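Long-range contact in putative HMP/thiamine permease protein YkoE (Bacillus subtilis, PDB 5EDL), which is the membrane-embedded, thiamine-binding S component of an energy-coupling factor transporter that could import hydroxymethylpyrimidine and/or thiamine: residues 1-10 / 57-67. Sequence-based numbering, arbitrary orientation.
Sequences SWKVKEIVIM and MIRKPGAALVS
Trp2, on the N-terminal arm just before helix 4-35, packs onto the type II beta turn Lys60-Ala63 that links helices 49-58 and 63-77 of this membrane S component. The edge of the indole faces Pro61 and Ala63: NE1 donates to Pro61 O (3.0 Å, N-H...O 153°), which lies near the ring plane, while the CZ2/CH2 corner rests against Ala63 CB. One face is roofed by Ile58 CG2 over the six-membered ring (4.2 Å to its centroid) and Lys60 CB off-centre above the five-membered one. The Lys60 chain is extended beyond CG and runs past the indole in the opposite direction. At its end NZ bonds to Ser1 O (2.8 Å), approaching from above the carbonyl plane, to water 1, and to Glu6 in a salt bridge. Glu6 OE1 receives NZ on its syn lone pair (2.9 Å) and Lys3 N on the anti side, well out of the carboxylate plane (2.8 Å), tying the helix start to the charge pair; OE2 meets NZ more weakly and reaches Ile58 O through water 2. Deeper in, Met10 is a knob among Ile58, Ala63, Val66 and Ser67. Its CG stands anti to the backbone N (chi1 179°) and a bend at chi3 brings CE to Val66 CG1 (3.6 Å). Glu98 of helix 85-103 accepts hydrogen bonds from Gly62 N, in the turn, and Leu65 N. A leucine in place of Trp2 would probably leave Pro61 O without its N-H donor and lose the flat surface against which Ile58 CG2 and Lys60 CB rest. The Glu6 carboxylate probably offsets the nearby positive charges of the N-terminus and Lys3 and keeps Lys60 protonated; beside the apolar indole bed, this polar clasp fastens the N-terminal arm to the turn.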
loop_
_atom_site.group_PDB
_atom_site.type_symbol
_atom_site.label_atom_id
_atom_site.label_comp_id
_atom_site.label_asym_id
_atom_site.label_seq_id
_atom_site.Cartn_x
_atom_site.Cartn_y
_atom_site.Cartn_z
ATOM N N SER A 1 1.374 -7.616 20.069
ATOM C CA SER A 1 0.893 -6.450 20.808
ATOM C C SER A 1 1.621 -5.179 20.379
ATOM O O SER A 1 2.840 -5.086 20.512
ATOM C CB SER A 1 1.062 -6.670 22.307
ATOM O OG SER A 1 0.620 -5.548 23.044
ATOM N N TRP A 2 0.874 -4.212 19.847
ATOM C CA TRP A 2 1.448 -2.956 19.373
ATOM C C TRP A 2 2.156 -2.146 20.464
ATOM O O TRP A 2 1.699 -2.082 21.598
ATOM C CB TRP A 2 0.359 -2.074 18.745
ATOM C CG TRP A 2 -0.078 -2.505 17.392
ATOM C CD1 TRP A 2 -0.850 -3.586 17.083
ATOM C CD2 TRP A 2 0.209 -1.847 16.150
ATOM N NE1 TRP A 2 -1.050 -3.647 15.720
ATOM C CE2 TRP A 2 -0.412 -2.590 15.128
ATOM C CE3 TRP A 2 0.939 -0.698 15.805
ATOM C CZ2 TRP A 2 -0.334 -2.221 13.777
ATOM C CZ3 TRP A 2 1.019 -0.332 14.466
ATOM C CH2 TRP A 2 0.387 -1.096 13.467
ATOM N N LYS A 3 3.254 -1.502 20.084
ATOM C CA LYS A 3 3.959 -0.573 20.955
ATOM C C LYS A 3 3.642 0.850 20.525
ATOM O O LYS A 3 3.306 1.088 19.369
ATOM C CB LYS A 3 5.468 -0.806 20.907
ATOM C CG LYS A 3 5.893 -2.237 21.186
ATOM C CD LYS A 3 7.404 -2.389 21.093
ATOM C CE LYS A 3 7.854 -3.772 21.555
ATOM N NZ LYS A 3 9.174 -4.137 20.978
ATOM N N VAL A 4 3.761 1.782 21.463
ATOM C CA VAL A 4 3.505 3.192 21.205
ATOM C C VAL A 4 4.314 3.655 20.013
ATOM O O VAL A 4 3.770 4.234 19.072
ATOM C CB VAL A 4 3.849 4.065 22.430
ATOM C CG1 VAL A 4 3.816 5.541 22.060
ATOM C CG2 VAL A 4 2.900 3.757 23.573
ATOM N N LYS A 5 5.609 3.351 20.038
ATOM C CA LYS A 5 6.506 3.749 18.957
ATOM C C LYS A 5 6.055 3.215 17.593
ATOM O O LYS A 5 6.249 3.875 16.580
ATOM C CB LYS A 5 7.935 3.292 19.251
ATOM C CG LYS A 5 8.126 1.788 19.365
ATOM C CD LYS A 5 9.557 1.455 19.790
ATOM C CE LYS A 5 9.809 -0.042 19.840
ATOM N NZ LYS A 5 11.174 -0.374 20.391
ATOM N N GLU A 6 5.452 2.029 17.563
ATOM C CA GLU A 6 4.992 1.464 16.292
ATOM C C GLU A 6 3.765 2.221 15.784
ATOM O O GLU A 6 3.654 2.515 14.593
ATOM C CB GLU A 6 4.684 -0.024 16.441
ATOM C CG GLU A 6 5.936 -0.887 16.666
ATOM C CD GLU A 6 5.605 -2.276 17.185
ATOM O OE1 GLU A 6 4.548 -2.435 17.828
ATOM O OE2 GLU A 6 6.389 -3.208 16.940
ATOM N N ILE A 7 2.846 2.528 16.693
ATOM C CA ILE A 7 1.678 3.320 16.346
ATOM C C ILE A 7 2.170 4.665 15.796
ATOM O O ILE A 7 1.728 5.111 14.734
ATOM C CB ILE A 7 0.724 3.500 17.562
ATOM C CG1 ILE A 7 0.107 2.150 17.950
ATOM C CG2 ILE A 7 -0.385 4.486 17.240
ATOM C CD1 ILE A 7 -0.636 2.158 19.285
ATOM N N VAL A 8 3.130 5.270 16.484
ATOM C CA VAL A 8 3.700 6.542 16.057
ATOM C C VAL A 8 4.413 6.485 14.703
ATOM O O VAL A 8 4.194 7.358 13.861
ATOM C CB VAL A 8 4.693 7.090 17.097
ATOM C CG1 VAL A 8 5.354 8.357 16.578
ATOM C CG2 VAL A 8 3.988 7.361 18.420
ATOM N N ILE A 9 5.271 5.486 14.489
ATOM C CA ILE A 9 5.994 5.386 13.215
ATOM C C ILE A 9 5.034 5.111 12.055
ATOM O O ILE A 9 5.231 5.589 10.928
ATOM C CB ILE A 9 7.071 4.283 13.234
ATOM C CG1 ILE A 9 7.753 4.201 11.874
ATOM C CG2 ILE A 9 6.464 2.930 13.533
ATOM C CD1 ILE A 9 8.643 3.009 11.722
ATOM N N MET A 10 3.997 4.331 12.335
ATOM C CA MET A 10 3.001 4.035 11.324
ATOM C C MET A 10 2.321 5.327 10.866
ATOM O O MET A 10 2.095 5.534 9.681
ATOM C CB MET A 10 1.965 3.038 11.840
ATOM C CG MET A 10 0.908 2.743 10.788
ATOM S SD MET A 10 -0.439 1.684 11.301
ATOM C CE MET A 10 -1.045 2.513 12.772
ATOM N N MET A 57 6.919 -3.618 7.622
ATOM C CA MET A 57 7.790 -3.056 8.656
ATOM C C MET A 57 7.421 -3.539 10.050
ATOM O O MET A 57 8.290 -3.920 10.819
ATOM C CB MET A 57 7.751 -1.525 8.657
ATOM C CG MET A 57 8.487 -0.842 7.514
ATOM S SD MET A 57 8.452 0.959 7.768
ATOM C CE MET A 57 8.107 1.001 9.537
ATOM N N ILE A 58 6.129 -3.506 10.368
ATOM C CA ILE A 58 5.680 -3.664 11.745
ATOM C C ILE A 58 5.236 -5.093 12.040
ATOM O O ILE A 58 5.497 -5.618 13.120
ATOM C CB ILE A 58 4.537 -2.677 12.060
ATOM C CG1 ILE A 58 5.064 -1.243 11.972
ATOM C CG2 ILE A 58 3.927 -2.982 13.423
ATOM C CD1 ILE A 58 3.987 -0.177 12.052
ATOM N N ARG A 59 4.571 -5.705 11.063
ATOM C CA ARG A 59 4.244 -7.126 11.080
ATOM C C ARG A 59 3.293 -7.493 12.219
ATOM O O ARG A 59 3.445 -8.526 12.855
ATOM C CB ARG A 59 5.538 -7.960 11.148
ATOM C CG ARG A 59 6.463 -7.667 9.962
ATOM C CD ARG A 59 7.635 -8.636 9.797
ATOM N NE ARG A 59 8.341 -8.320 8.558
ATOM C CZ ARG A 59 9.388 -8.972 8.080
ATOM N NH1 ARG A 59 9.904 -9.997 8.741
ATOM N NH2 ARG A 59 9.931 -8.583 6.935
ATOM N N LYS A 60 2.299 -6.640 12.454
ATOM C CA LYS A 60 1.281 -6.905 13.452
ATOM C C LYS A 60 -0.101 -6.622 12.842
ATOM O O LYS A 60 -0.210 -5.873 11.882
ATOM C CB LYS A 60 1.527 -6.066 14.706
ATOM C CG LYS A 60 2.869 -6.377 15.370
ATOM C CD LYS A 60 3.084 -5.639 16.665
ATOM C CE LYS A 60 4.404 -6.087 17.322
ATOM N NZ LYS A 60 4.751 -5.268 18.505
ATOM N N PRO A 61 -1.142 -7.259 13.382
ATOM C CA PRO A 61 -2.471 -7.177 12.774
ATOM C C PRO A 61 -2.991 -5.745 12.756
ATOM O O PRO A 61 -2.805 -5.003 13.712
ATOM C CB PRO A 61 -3.333 -8.068 13.677
ATOM C CG PRO A 61 -2.341 -8.994 14.368
ATOM C CD PRO A 61 -1.108 -8.159 14.552
ATOM N N GLY A 62 -3.625 -5.374 11.658
ATOM C CA GLY A 62 -4.209 -4.054 11.531
ATOM C C GLY A 62 -3.310 -3.018 10.889
ATOM O O GLY A 62 -3.768 -1.919 10.585
ATOM N N ALA A 63 -2.036 -3.347 10.676
ATOM C CA ALA A 63 -1.100 -2.370 10.105
ATOM C C ALA A 63 -1.532 -1.892 8.723
ATOM O O ALA A 63 -1.519 -0.694 8.442
ATOM C CB ALA A 63 0.319 -2.954 10.027
ATOM N N ALA A 64 -1.899 -2.836 7.866
ATOM C CA ALA A 64 -2.229 -2.527 6.482
ATOM C C ALA A 64 -3.490 -1.677 6.442
ATOM O O ALA A 64 -3.585 -0.755 5.656
ATOM C CB ALA A 64 -2.424 -3.797 5.664
ATOM N N LEU A 65 -4.440 -2.002 7.309
ATOM C CA LEU A 65 -5.736 -1.337 7.303
ATOM C C LEU A 65 -5.626 0.079 7.856
ATOM O O LEU A 65 -6.060 1.035 7.216
ATOM C CB LEU A 65 -6.763 -2.134 8.117
ATOM C CG LEU A 65 -8.093 -1.423 8.389
ATOM C CD1 LEU A 65 -8.752 -1.036 7.056
ATOM C CD2 LEU A 65 -9.016 -2.324 9.212
ATOM N N VAL A 66 -5.043 0.205 9.044
ATOM C CA VAL A 66 -5.008 1.487 9.728
ATOM C C VAL A 66 -4.081 2.488 9.051
ATOM O O VAL A 66 -4.431 3.651 8.910
ATOM C CB VAL A 66 -4.588 1.342 11.202
ATOM C CG1 VAL A 66 -4.552 2.718 11.864
ATOM C CG2 VAL A 66 -5.566 0.432 11.940
ATOM N N SER A 67 -2.913 2.044 8.617
ATOM C CA SER A 67 -1.998 2.946 7.926
ATOM C C SER A 67 -2.662 3.589 6.684
ATOM O O SER A 67 -2.496 4.776 6.443
ATOM C CB SER A 67 -0.726 2.204 7.525
ATOM O OG SER A 67 -1.009 1.186 6.580
HETATM O O HOH W 1 7.185 -6.234 19.133
HETATM O O HOH W 2 7.345 -4.618 14.694
#